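Local atomic coordinates of succinyl-CoA:3-ketoacid coenzyme A transferase subunit B (Helicobacter pylori, PDB entry 3RRL), a protein that catalyses, as subunit B of the enzyme, the transfer of coenzyme A from succinyl-CoA to a 3-oxo acid, yielding a 3-oxoacyl-CoA and succinate. Residues B[96-101]-B[133-138]; B[7-12]-B[166-171]; B[41-46]-B[83-88]. One frame throughout, in Å; residues are numbered along the deposited sequence.

Contact 1: residues B[96-101]-B[133-138]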
ATOM      1  N   ALA B  96       2.591  22.403   2.410  1.00 30.38           N
ATOM      2  CA  ALA B  96       2.869  22.037   3.787  1.00 27.38           C
ATOM      3  C   ALA B  96       3.467  23.251   4.472  1.00 32.23           C
ATOM      4  O   ALA B  96       4.452  23.821   3.995  1.00 33.55           O
ATOM      5  CB  ALA B  96       3.821  20.864   3.857  1.00 21.99           C
ATOM      6  N   ILE B  97       2.850  23.655   5.577  1.00 34.60           N
ATOM      7  CA  ILE B  97       3.339  24.773   6.361  1.00 32.65           C
ATOM      8  C   ILE B  97       3.903  24.236   7.660  1.00 32.03           C
ATOM      9  O   ILE B  97       3.270  23.415   8.328  1.00 30.82           O
ATOM     10  CB  ILE B  97       2.233  25.790   6.643  1.00 29.36           C
ATOM     11  CG1 ILE B  97       1.575  26.229   5.328  1.00 24.74           C
ATOM     12  CG2 ILE B  97       2.806  26.991   7.379  1.00 24.99           C
ATOM     13  CD1 ILE B  97       0.516  27.287   5.499  1.00 23.47           C
ATOM     14  N   LEU B  98       5.107  24.686   8.001  1.00 30.37           N
ATOM     15  CA  LEU B  98       5.837  24.135   9.133  1.00 30.14           C
ATOM     16  C   LEU B  98       6.473  25.232   9.965  1.00 31.13           C
ATOM     17  O   LEU B  98       6.772  26.320   9.458  1.00 31.45           O
ATOM     18  CB  LEU B  98       6.939  23.179   8.656  1.00 31.94           C
ATOM     19  CG  LEU B  98       6.591  21.881   7.927  1.00 34.83           C
ATOM     20  CD1 LEU B  98       6.722  22.055   6.426  1.00 32.26           C
ATOM     21  CD2 LEU B  98       7.509  20.769   8.392  1.00 37.52           C
ATOM     22  N   GLY B  99       6.681  24.942  11.248  1.00 28.81           N
ATOM     23  CA  GLY B  99       7.470  25.812  12.097  1.00 28.87           C
ATOM     24  C   GLY B  99       8.926  25.417  11.971  1.00 30.95           C
ATOM     25  O   GLY B  99       9.231  24.384  11.386  1.00 34.80           O
ATOM     26  N   GLY B 100       9.832  26.231  12.501  1.00 32.01           N
ATOM     27  CA  GLY B 100      11.234  25.865  12.500  1.00 33.14           C
ATOM     28  C   GLY B 100      12.000  26.495  13.643  1.00 37.97           C
ATOM     29  O   GLY B 100      11.613  27.537  14.177  1.00 41.07           O
HETATM   30  N   MSE B 101      13.063  25.826  14.064  1.00 36.61           N
HETATM   31  CA  MSE B 101      14.037  26.430  14.971  1.00 38.17           C
HETATM   32  C   MSE B 101      15.129  27.214  14.243  1.00 40.16           C
HETATM   33  O   MSE B 101      15.585  28.252  14.718  1.00 43.30           O
HETATM   34  CB  MSE B 101      14.593  25.378  15.916  1.00 40.20           C
HETATM   35  CG  MSE B 101      13.486  24.750  16.757  1.00 43.66           C
HETATM   36 SE   MSE B 101      14.088  23.233  17.785  0.61 70.89          SE
HETATM   37  CE  MSE B 101      14.599  22.070  16.319  1.00 46.53           C
ATOM     38  N   LYS B 133       4.199  19.898  -2.653  1.00 29.62           N
ATOM     39  CA  LYS B 133       4.572  20.655  -3.857  1.00 31.51           C
ATOM     40  C   LYS B 133       5.230  21.986  -3.482  1.00 33.40           C
ATOM     41  O   LYS B 133       6.162  22.448  -4.148  1.00 34.80           O
ATOM     42  CB  LYS B 133       3.364  20.901  -4.767  1.00 28.49           C
ATOM     43  CG  LYS B 133       2.772  19.629  -5.369  1.00 29.44           C
ATOM     44  CD  LYS B 133       1.527  19.938  -6.192  1.00 31.31           C
ATOM     45  CE  LYS B 133       0.577  18.750  -6.225  1.00 38.87           C
ATOM     46  NZ  LYS B 133      -0.765  19.122  -6.781  1.00 45.78           N
ATOM     47  N   LYS B 134       4.736  22.607  -2.416  1.00 28.24           N
ATOM     48  CA  LYS B 134       5.388  23.786  -1.874  1.00 30.19           C
ATOM     49  C   LYS B 134       5.551  23.662  -0.364  1.00 33.39           C
ATOM     50  O   LYS B 134       4.621  23.279   0.345  1.00 35.24           O
ATOM     51  CB  LYS B 134       4.616  25.058  -2.216  1.00 29.80           C
ATOM     52  CG  LYS B 134       5.354  26.307  -1.800  1.00 30.37           C
ATOM     53  CD  LYS B 134       4.584  27.568  -2.134  1.00 31.77           C
ATOM     54  CE  LYS B 134       5.384  28.802  -1.726  1.00 30.67           C
ATOM     55  NZ  LYS B 134       4.578  30.050  -1.816  1.00 29.65           N
ATOM     56  N   VAL B 135       6.748  23.977   0.113  1.00 31.96           N
ATOM     57  CA  VAL B 135       7.051  23.926   1.530  1.00 29.08           C
ATOM     58  C   VAL B 135       7.279  25.333   2.048  1.00 31.18           C
ATOM     59  O   VAL B 135       8.204  26.012   1.615  1.00 34.51           O
ATOM     60  CB  VAL B 135       8.301  23.080   1.800  1.00 26.79           C
ATOM     61  CG1 VAL B 135       8.715  23.202   3.254  1.00 26.83           C
ATOM     62  CG2 VAL B 135       8.050  21.618   1.424  1.00 24.97           C
ATOM     63  N   ILE B 136       6.416  25.770   2.960  1.00 29.91           N
ATOM     64  CA  ILE B 136       6.555  27.068   3.605  1.00 31.15           C
ATOM     65  C   ILE B 136       6.899  26.907   5.087  1.00 31.48           C
ATOM     66  O   ILE B 136       6.209  26.197   5.813  1.00 30.15           O
ATOM     67  CB  ILE B 136       5.251  27.878   3.513  1.00 31.64           C
ATOM     68  CG1 ILE B 136       4.800  28.009   2.059  1.00 34.36           C
ATOM     69  CG2 ILE B 136       5.423  29.254   4.152  1.00 31.87           C
ATOM     70  CD1 ILE B 136       3.445  28.683   1.911  1.00 34.89           C
ATOM     71  N   VAL B 137       7.966  27.564   5.532  1.00 28.46           N
ATOM     72  CA  VAL B 137       8.294  27.607   6.949  1.00 28.98           C
ATOM     73  C   VAL B 137       7.899  28.968   7.514  1.00 31.44           C
ATOM     74  O   VAL B 137       8.207  30.007   6.925  1.00 33.98           O
ATOM     75  CB  VAL B 137       9.796  27.380   7.202  1.00 30.77           C
ATOM     76  CG1 VAL B 137      10.134  27.648   8.670  1.00 34.82           C
ATOM     77  CG2 VAL B 137      10.201  25.976   6.813  1.00 28.49           C
ATOM     78  N   ILE B 138       7.201  28.959   8.644  1.00 29.10           N
ATOM     79  CA  ILE B 138       6.839  30.194   9.322  1.00 32.95           C
ATOM     80  C   ILE B 138       7.384  30.162  10.745  1.00 35.37           C
ATOM     81  O   ILE B 138       7.185  29.193  11.484  1.00 38.47           O
ATOM     82  CB  ILE B 138       5.318  30.451   9.314  1.00 34.36           C
ATOM     83  CG1 ILE B 138       4.588  29.478  10.251  1.00 35.00           C
ATOM     84  CG2 ILE B 138       4.784  30.388   7.891  1.00 31.46           C
ATOM     85  CD1 ILE B 138       3.101  29.787  10.415  1.00 33.41           C
TER
HETATM   86  O   HOH W   1       7.763  28.286  14.189  1.00 40.03           O

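Contact 2: residues B[7-12]-B[166-171]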
ATOM      1  N   LYS B   7      -1.100  35.785   9.621  1.00 36.45           N
ATOM      2  CA  LYS B   7      -1.869  36.469   8.590  1.00 42.98           C
ATOM      3  C   LYS B   7      -1.168  36.518   7.226  1.00 42.20           C
ATOM      4  O   LYS B   7      -1.829  36.458   6.189  1.00 44.62           O
ATOM      5  CB  LYS B   7      -2.277  37.868   9.063  1.00 44.99           C
ATOM      6  CG  LYS B   7      -3.317  37.798  10.181  1.00 49.58           C
ATOM      7  CD  LYS B   7      -3.935  39.142  10.519  1.00 52.58           C
ATOM      8  CE  LYS B   7      -5.005  38.971  11.591  1.00 57.25           C
ATOM      9  NZ  LYS B   7      -5.608  40.266  12.020  1.00 61.72           N
ATOM     10  N   ARG B   8       0.159  36.614   7.219  1.00 37.20           N
ATOM     11  CA  ARG B   8       0.892  36.624   5.952  1.00 36.16           C
ATOM     12  C   ARG B   8       0.931  35.212   5.375  1.00 34.76           C
ATOM     13  O   ARG B   8       0.787  35.017   4.170  1.00 36.51           O
ATOM     14  CB  ARG B   8       2.307  37.186   6.130  1.00 33.99           C
ATOM     15  CG  ARG B   8       3.166  37.141   4.870  1.00 34.11           C
ATOM     16  CD  ARG B   8       2.491  37.844   3.689  1.00 37.40           C
ATOM     17  NE  ARG B   8       3.253  37.684   2.450  1.00 36.94           N
ATOM     18  CZ  ARG B   8       3.194  36.603   1.671  1.00 36.39           C
ATOM     19  NH1 ARG B   8       3.923  36.537   0.571  1.00 35.99           N
ATOM     20  NH2 ARG B   8       2.405  35.587   1.990  1.00 32.38           N
ATOM     21  N   ALA B   9       1.103  34.227   6.249  1.00 33.06           N
ATOM     22  CA  ALA B   9       1.063  32.828   5.835  1.00 32.60           C
ATOM     23  C   ALA B   9      -0.288  32.463   5.223  1.00 32.55           C
ATOM     24  O   ALA B   9      -0.356  31.682   4.271  1.00 29.81           O
ATOM     25  CB  ALA B   9       1.369  31.920   7.016  1.00 28.47           C
ATOM     26  N   ALA B  10      -1.362  33.028   5.772  1.00 35.37           N
ATOM     27  CA  ALA B  10      -2.710  32.717   5.296  1.00 40.10           C
ATOM     28  C   ALA B  10      -2.898  33.100   3.835  1.00 43.47           C
ATOM     29  O   ALA B  10      -3.677  32.482   3.115  1.00 46.57           O
ATOM     30  CB  ALA B  10      -3.752  33.406   6.157  1.00 39.87           C
ATOM     31  N   LYS B  11      -2.176  34.124   3.402  1.00 43.94           N
ATOM     32  CA  LYS B  11      -2.274  34.594   2.030  1.00 41.69           C
ATOM     33  C   LYS B  11      -1.787  33.551   1.031  1.00 36.43           C
ATOM     34  O   LYS B  11      -2.115  33.619  -0.158  1.00 33.92           O
ATOM     35  CB  LYS B  11      -1.502  35.904   1.860  1.00 44.60           C
ATOM     36  CG  LYS B  11      -2.087  37.068   2.648  1.00 51.94           C
ATOM     37  CD  LYS B  11      -1.356  38.369   2.334  1.00 58.20           C
ATOM     38  CE  LYS B  11      -2.167  39.580   2.768  1.00 63.13           C
ATOM     39  NZ  LYS B  11      -2.472  39.575   4.229  1.00 65.98           N
ATOM     40  N   GLU B  12      -1.008  32.589   1.512  1.00 33.76           N
ATOM     41  CA  GLU B  12      -0.487  31.528   0.645  1.00 37.35           C
ATOM     42  C   GLU B  12      -1.516  30.426   0.359  1.00 36.03           C
ATOM     43  O   GLU B  12      -1.325  29.591  -0.533  1.00 32.21           O
ATOM     44  CB  GLU B  12       0.791  30.929   1.242  1.00 37.22           C
ATOM     45  CG  GLU B  12       1.915  31.948   1.409  1.00 39.37           C
ATOM     46  CD  GLU B  12       2.420  32.468   0.074  1.00 45.26           C
ATOM     47  OE1 GLU B  12       2.649  31.634  -0.834  1.00 48.55           O
ATOM     48  OE2 GLU B  12       2.580  33.703  -0.075  1.00 42.09           O
ATOM     49  N   GLN B 166       9.742  28.785   0.751  1.00 27.09           N
ATOM     50  CA  GLN B 166       9.429  30.137   1.186  1.00 29.32           C
ATOM     51  C   GLN B 166       9.507  30.222   2.706  1.00 32.86           C
ATOM     52  O   GLN B 166       9.090  29.302   3.415  1.00 32.92           O
ATOM     53  CB  GLN B 166       8.040  30.526   0.688  1.00 28.74           C
ATOM     54  CG  GLN B 166       7.495  31.842   1.232  1.00 33.85           C
ATOM     55  CD  GLN B 166       6.039  32.058   0.829  1.00 38.52           C
ATOM     56  OE1 GLN B 166       5.237  31.126   0.841  1.00 41.81           O
ATOM     57  NE2 GLN B 166       5.702  33.278   0.450  1.00 39.26           N
ATOM     58  N   LEU B 167      10.060  31.320   3.202  1.00 32.62           N
ATOM     59  CA  LEU B 167      10.204  31.513   4.637  1.00 34.50           C
ATOM     60  C   LEU B 167       9.542  32.823   5.046  1.00 34.06           C
ATOM     61  O   LEU B 167       9.871  33.891   4.527  1.00 32.90           O
ATOM     62  CB  LEU B 167      11.683  31.504   5.045  1.00 30.51           C
ATOM     63  CG  LEU B 167      12.020  32.090   6.420  1.00 28.32           C
ATOM     64  CD1 LEU B 167      11.422  31.252   7.543  1.00 28.10           C
ATOM     65  CD2 LEU B 167      13.534  32.236   6.599  1.00 27.63           C
ATOM     66  N   ILE B 168       8.591  32.725   5.965  1.00 28.65           N
ATOM     67  CA  ILE B 168       7.871  33.886   6.455  1.00 25.41           C
ATOM     68  C   ILE B 168       8.189  34.086   7.934  1.00 28.46           C
ATOM     69  O   ILE B 168       7.918  33.207   8.751  1.00 29.67           O
ATOM     70  CB  ILE B 168       6.352  33.676   6.296  1.00 25.60           C
ATOM     71  CG1 ILE B 168       5.996  33.399   4.830  1.00 25.35           C
ATOM     72  CG2 ILE B 168       5.580  34.866   6.830  1.00 26.46           C
ATOM     73  CD1 ILE B 168       4.510  33.148   4.599  1.00 28.33           C
ATOM     74  N   THR B 169       8.779  35.227   8.276  1.00 29.52           N
ATOM     75  CA  THR B 169       8.991  35.581   9.679  1.00 32.45           C
ATOM     76  C   THR B 169       8.254  36.880  10.041  1.00 32.84           C
ATOM     77  O   THR B 169       7.564  37.468   9.201  1.00 33.09           O
ATOM     78  CB  THR B 169      10.498  35.714  10.022  1.00 31.42           C
ATOM     79  OG1 THR B 169      11.000  36.974   9.558  1.00 32.48           O
ATOM     80  CG2 THR B 169      11.289  34.585   9.387  1.00 30.34           C
ATOM     81  N   ASP B 170       8.395  37.321  11.287  1.00 31.71           N
ATOM     82  CA  ASP B 170       7.778  38.574  11.734  1.00 36.10           C
ATOM     83  C   ASP B 170       8.444  39.799  11.092  1.00 37.49           C
ATOM     84  O   ASP B 170       7.920  40.917  11.148  1.00 37.77           O
ATOM     85  CB  ASP B 170       7.836  38.685  13.263  1.00 36.48           C
ATOM     86  CG  ASP B 170       9.198  38.310  13.821  1.00 44.18           C
ATOM     87  OD1 ASP B 170       9.680  37.201  13.507  1.00 46.33           O
ATOM     88  OD2 ASP B 170       9.802  39.126  14.552  1.00 46.35           O
ATOM     89  N   LEU B 171       9.604  39.574  10.485  1.00 36.70           N
ATOM     90  CA  LEU B 171      10.365  40.637   9.827  1.00 40.49           C
ATOM     91  C   LEU B 171      10.137  40.639   8.323  1.00 39.60           C
ATOM     92  O   LEU B 171       9.781  41.667   7.745  1.00 37.21           O
ATOM     93  CB  LEU B 171      11.863  40.549  10.136  1.00 38.93           C
ATOM     94  CG  LEU B 171      12.259  40.645  11.608  1.00 40.80           C
ATOM     95  CD1 LEU B 171      13.778  40.716  11.750  1.00 42.87           C
ATOM     96  CD2 LEU B 171      11.599  41.850  12.257  1.00 39.88           C
TER

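Contact 3: residues B[41-46]-B[83-88]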
ATOM      1  N   GLN B  41      -5.304  18.176   5.393  1.00 29.52           N
ATOM      2  CA  GLN B  41      -4.961  16.775   5.567  1.00 29.46           C
ATOM      3  C   GLN B  41      -4.338  16.568   6.939  1.00 30.16           C
ATOM      4  O   GLN B  41      -3.540  17.384   7.387  1.00 29.45           O
ATOM      5  CB  GLN B  41      -3.979  16.342   4.479  1.00 29.73           C
ATOM      6  CG  GLN B  41      -3.859  14.835   4.291  1.00 30.98           C
ATOM      7  CD  GLN B  41      -2.648  14.244   4.976  1.00 32.06           C
ATOM      8  OE1 GLN B  41      -2.049  14.869   5.854  1.00 33.04           O
ATOM      9  NE2 GLN B  41      -2.278  13.026   4.579  1.00 29.09           N
ATOM     10  N   SER B  42      -4.715  15.485   7.608  1.00 28.68           N
ATOM     11  CA  SER B  42      -4.116  15.139   8.890  1.00 28.59           C
ATOM     12  C   SER B  42      -3.337  13.857   8.666  1.00 28.11           C
ATOM     13  O   SER B  42      -3.868  12.895   8.102  1.00 31.42           O
ATOM     14  CB  SER B  42      -5.198  14.944   9.952  1.00 30.87           C
ATOM     15  OG  SER B  42      -4.657  14.970  11.263  1.00 30.81           O
ATOM     16  N   GLU B  43      -2.074  13.848   9.079  1.00 25.87           N
ATOM     17  CA  GLU B  43      -1.159  12.766   8.708  1.00 30.55           C
ATOM     18  C   GLU B  43      -1.525  11.432   9.356  1.00 27.71           C
ATOM     19  O   GLU B  43      -1.004  10.377   8.986  1.00 23.26           O
ATOM     20  CB  GLU B  43       0.279  13.147   9.059  1.00 37.31           C
ATOM     21  CG  GLU B  43       0.526  13.275  10.542  1.00 50.16           C
ATOM     22  CD  GLU B  43       1.581  14.315  10.868  1.00 60.74           C
ATOM     23  OE1 GLU B  43       1.989  15.050   9.944  1.00 66.48           O
ATOM     24  OE2 GLU B  43       1.998  14.398  12.043  1.00 61.97           O
ATOM     25  N   ASN B  44      -2.449  11.488  10.307  1.00 27.59           N
ATOM     26  CA  ASN B  44      -2.870  10.312  11.046  1.00 30.49           C
ATOM     27  C   ASN B  44      -3.988   9.569  10.318  1.00 31.99           C
ATOM     28  O   ASN B  44      -4.600   8.647  10.865  1.00 35.37           O
ATOM     29  CB  ASN B  44      -3.211  10.621  12.507  1.00 29.50           C
ATOM     30  CG  ASN B  44      -4.228  11.727  12.656  1.00 28.66           C
ATOM     31  OD1 ASN B  44      -4.208  12.715  11.927  1.00 27.47           O
ATOM     32  ND2 ASN B  44      -5.120  11.574  13.625  1.00 29.00           N
ATOM     33  N   GLY B  45      -4.226   9.957   9.067  1.00 27.10           N
ATOM     34  CA  GLY B  45      -5.190   9.244   8.247  1.00 26.60           C
ATOM     35  C   GLY B  45      -6.523   9.887   7.937  1.00 27.18           C
ATOM     36  O   GLY B  45      -7.522   9.200   7.749  1.00 35.30           O
ATOM     37  N   LEU B  46      -6.566  11.208   7.939  1.00 26.49           N
ATOM     38  CA  LEU B  46      -7.768  11.891   7.502  1.00 25.62           C
ATOM     39  C   LEU B  46      -7.505  12.935   6.424  1.00 28.27           C
ATOM     40  O   LEU B  46      -6.499  13.649   6.455  1.00 30.84           O
ATOM     41  CB  LEU B  46      -8.460  12.539   8.691  1.00 23.77           C
ATOM     42  CG  LEU B  46      -9.370  13.719   8.358  1.00 26.81           C
ATOM     43  CD1 LEU B  46     -10.661  13.234   7.692  1.00 28.59           C
ATOM     44  CD2 LEU B  46      -9.657  14.487   9.649  1.00 24.70           C
ATOM     45  N   ASP B  83      -1.021   4.917   3.710  1.00 21.05           N
ATOM     46  CA  ASP B  83      -1.758   5.622   2.667  1.00 21.81           C
ATOM     47  C   ASP B  83      -1.583   7.123   2.813  1.00 21.25           C
ATOM     48  O   ASP B  83      -1.405   7.843   1.830  1.00 24.24           O
ATOM     49  CB  ASP B  83      -3.255   5.284   2.725  1.00 30.66           C
ATOM     50  CG  ASP B  83      -3.554   3.838   2.367  1.00 40.74           C
ATOM     51  OD1 ASP B  83      -2.708   3.184   1.724  1.00 43.23           O
ATOM     52  OD2 ASP B  83      -4.652   3.359   2.728  1.00 50.13           O
ATOM     53  N   SER B  84      -1.662   7.593   4.051  1.00 22.00           N
ATOM     54  CA  SER B  84      -1.464   9.002   4.358  1.00 21.72           C
ATOM     55  C   SER B  84      -0.116   9.458   3.840  1.00 23.21           C
ATOM     56  O   SER B  84       0.003  10.481   3.152  1.00 23.50           O
ATOM     57  CB  SER B  84      -1.509   9.221   5.866  1.00 23.59           C
ATOM     58  OG  SER B  84      -1.363  10.592   6.173  1.00 33.30           O
ATOM     59  N   PHE B  85       0.911   8.688   4.166  1.00 19.70           N
ATOM     60  CA  PHE B  85       2.255   9.084   3.796  1.00 23.31           C
ATOM     61  C   PHE B  85       2.577   8.782   2.333  1.00 26.54           C
ATOM     62  O   PHE B  85       3.465   9.400   1.755  1.00 27.60           O
ATOM     63  CB  PHE B  85       3.281   8.545   4.800  1.00 17.89           C
ATOM     64  CG  PHE B  85       3.294   9.329   6.084  1.00 24.19           C
ATOM     65  CD1 PHE B  85       3.879  10.585   6.131  1.00 25.39           C
ATOM     66  CD2 PHE B  85       2.670   8.850   7.217  1.00 27.38           C
ATOM     67  CE1 PHE B  85       3.862  11.334   7.289  1.00 23.88           C
ATOM     68  CE2 PHE B  85       2.652   9.597   8.382  1.00 31.26           C
ATOM     69  CZ  PHE B  85       3.252  10.842   8.415  1.00 29.16           C
ATOM     70  N   ALA B  86       1.827   7.864   1.725  1.00 25.23           N
ATOM     71  CA  ALA B  86       1.927   7.658   0.284  1.00 25.94           C
ATOM     72  C   ALA B  86       1.416   8.918  -0.410  1.00 27.21           C
ATOM     73  O   ALA B  86       1.978   9.376  -1.391  1.00 23.51           O
ATOM     74  CB  ALA B  86       1.116   6.440  -0.146  1.00 22.29           C
HETATM   75  N   MSE B  87       0.334   9.472   0.122  1.00 30.20           N
HETATM   76  CA  MSE B  87      -0.265  10.693  -0.397  1.00 28.58           C
HETATM   77  C   MSE B  87       0.729  11.849  -0.255  1.00 29.57           C
HETATM   78  O   MSE B  87       0.915  12.663  -1.171  1.00 29.57           O
HETATM   79  CB  MSE B  87      -1.536  10.978   0.399  1.00 26.13           C
HETATM   80  CG  MSE B  87      -2.328  12.179  -0.024  1.00 25.62           C
HETATM   81 SE   MSE B  87      -3.913  12.341   1.120  0.57 27.61          SE
HETATM   82  CE  MSE B  87      -4.479  10.496   1.082  1.00 17.73           C
ATOM     83  N   ILE B  88       1.371  11.912   0.903  1.00 26.46           N
ATOM     84  CA  ILE B  88       2.348  12.959   1.175  1.00 25.82           C
ATOM     85  C   ILE B  88       3.635  12.768   0.372  1.00 27.66           C
ATOM     86  O   ILE B  88       4.087  13.682  -0.316  1.00 24.33           O
ATOM     87  CB  ILE B  88       2.671  13.029   2.671  1.00 23.89           C
ATOM     88  CG1 ILE B  88       1.499  13.671   3.416  1.00 20.33           C
ATOM     89  CG2 ILE B  88       3.946  13.821   2.905  1.00 22.53           C
ATOM     90  CD1 ILE B  88       1.524  13.463   4.916  1.00 18.64           C
TER

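Contact 1: residues B[96-101]-B[133-138]
Strands 95-98 and 134-138 lie side by side in parallel near the centre of the chain, and Ala96, Ile97 and Leu98 pair in turn with Val135, Ile136 and Val137. The backbone bonds alternate as a parallel pair requires: Ala96 N reaches Lys134 O, Ile136 N reaches Ala96 O, Leu98 N reaches Ile136 O at 2.9 Å, and Ile138 N reaches Leu98 O at 2.8 Å. Alpha hydrogens add weaker C-H...O contacts, among them Val137 CA to Leu98 O at 3.2 Å. Side chains alternate between the two faces of the sheet. On the face of Ile97 and Ile136, the side chains of Ile97 and Ile138 cross at a slant, CG2 to CG2 at 4.0 Å. With CG1 of Ile138 set between the backbone N and the carbonyl carbon (chi1 71°), both CG1 and CD1 also lie close to Ile97 CG2. On the face of Ala96, Leu98, Val135 and Val137, Leu98 CD1 meets Val135 CG1 at 3.9 Å; helix 125-131 packs over Ala96 and Leu98, where a small and a branched residue fit. Gly99 keeps an alpha-hydrogen contact, CA to Ile138 O at 3.4 Å, but direct bonding stops at Gly100, where a water donates to Ile138 O at 2.9 Å and accepts weakly from Gly100 N. Lys134 NZ turns away to Glu12 and Gln166. Beta-branched residues suit the extended backbone. The inward backbone groups of the strands satisfy one another, Ile97 bonds to Asn20 and Gly22, and Val135 N to the ring of His165, so the side chains meeting here can be apolar.

Contact 2: residues B[7-12]-B[166-171]
A single carboxylate oxygen, Glu12 OE2, takes three N-H groups, two from Arg8 four residues earlier and one from Gln166 across the contact. Arg8 approaches end-on with NH1 and NH2 both aimed at this atom; the shorter bond, from NH2 at 2.8 Å, uses the lone pair of OE2 that points away from OE1, and the oxygen lies almost in the guanidinium plane. Gln166 comes from the opposing strand and delivers NE2 to OE2 at 3.2 Å in a nearly straight bond (168°), but from above the carboxylate, whose plane stands 86° from that of the amide. The same approach from opposite directions brings Gln166 OE1 within 3.1 Å of Glu12 OE1. Two acceptors this close would repel, which Lys134 of the neighbouring strand, donating to both, probably offsets. Two residues along the strand from Gln166, Ile168 points at the helix. Its CD1 methyl reaches Ala9 CA at 3.7 Å, an approach open to a small residue, and its CG2 lies 3.9 Å from Arg8 CG. Arg8 runs roughly at right angles to Ile168, turned at chi2 (55°) so that its aliphatic part lies on the isoleucine while the guanidinium turns to Glu12; its NE pairs with Glu185. Helix 2-10 thus packs on a face of the mixed alpha/beta sheet at strand 166-168, far from the predicted active site, through an apolar patch bordered by charges. Arg8 and Lys134 on either oxygen would be expected to hold Glu12 ionised, and bonds to both oxygens fix its rotation.

Contact 3: residues B[41-46]-B[83-88]
Ser84 OG sits between two groups of the opposite segment, donating to Glu43 O at 2.8 Å and accepting a weak, bent bond from Gln41 NE2 at 3.0 Å. The serine donor approaches the carbonyl from above its plane, with a C=O...O angle of 100°, so this bond avoids the lone-pair directions. A small hydroxyl residue suits the place, since it can give one bond and take another close to the helix backbone. Placing OG anti to the backbone N (chi1 -178°) carries the hydroxyl off helix 81-89 toward the strand end. Around this pair, Phe85 brings CZ to 3.8 Å from Glu43 CB, while Met87, present as selenomethionine, passes Gln41 with SE 3.9 Å from NE2. Ile88 CD1 lies 3.8 Å from Gln41 NE2, on a different side from the selenium. Ser42-Glu43-Asn44-Gly45 is the SENG signature of these transferases, and here the chain between strands 39-42 and 46-49 turns through a G1 beta bulge: Gly45 N and Leu46 N both bond to Ser42 O. Gly45 has a positive phi (107°), and in this conformation a CB would be jammed against the carbonyl oxygen of Asn44. Glu43, the predicted active-site residue, stands at this turn, and its backbone carbonyl is the group that Ser84 holds. Farther out, Asn20 ND2 bonds Gln41 OE1, which would help orient that amide, and Asn44 ND2 is tied to Ile63 O. Leu128 of helix 125-131 packs on both Glu43 and Ile88, and a polar side chain of a neighbouring subunit packs against Glu43.

Overall arrangement
All three contacts involve one mixed sheet of the coenzyme A transferase fold, in which strand 39-42 lies two places from 95-98, followed by 134-138 and 166-168. Contact 1 joins two adjacent strands, contact 2 sets helix 2-10 against the next strand, and contact 3 sets helix 81-89 beside the turn after strand 39-42. Contacts 1 and 2 touch, with centres about 10 Å apart; centres of 1 and 3 are about 17 Å apart, those of 2 and 3 about 24 Å. Contacts 3 and 1 follow in series inside the long loop closed by contact 2. Contact 2 lies well away from the predicted active-site turn; contact 1 comes nearer, Leu98 being about 8 Å from Glu43 between side chains.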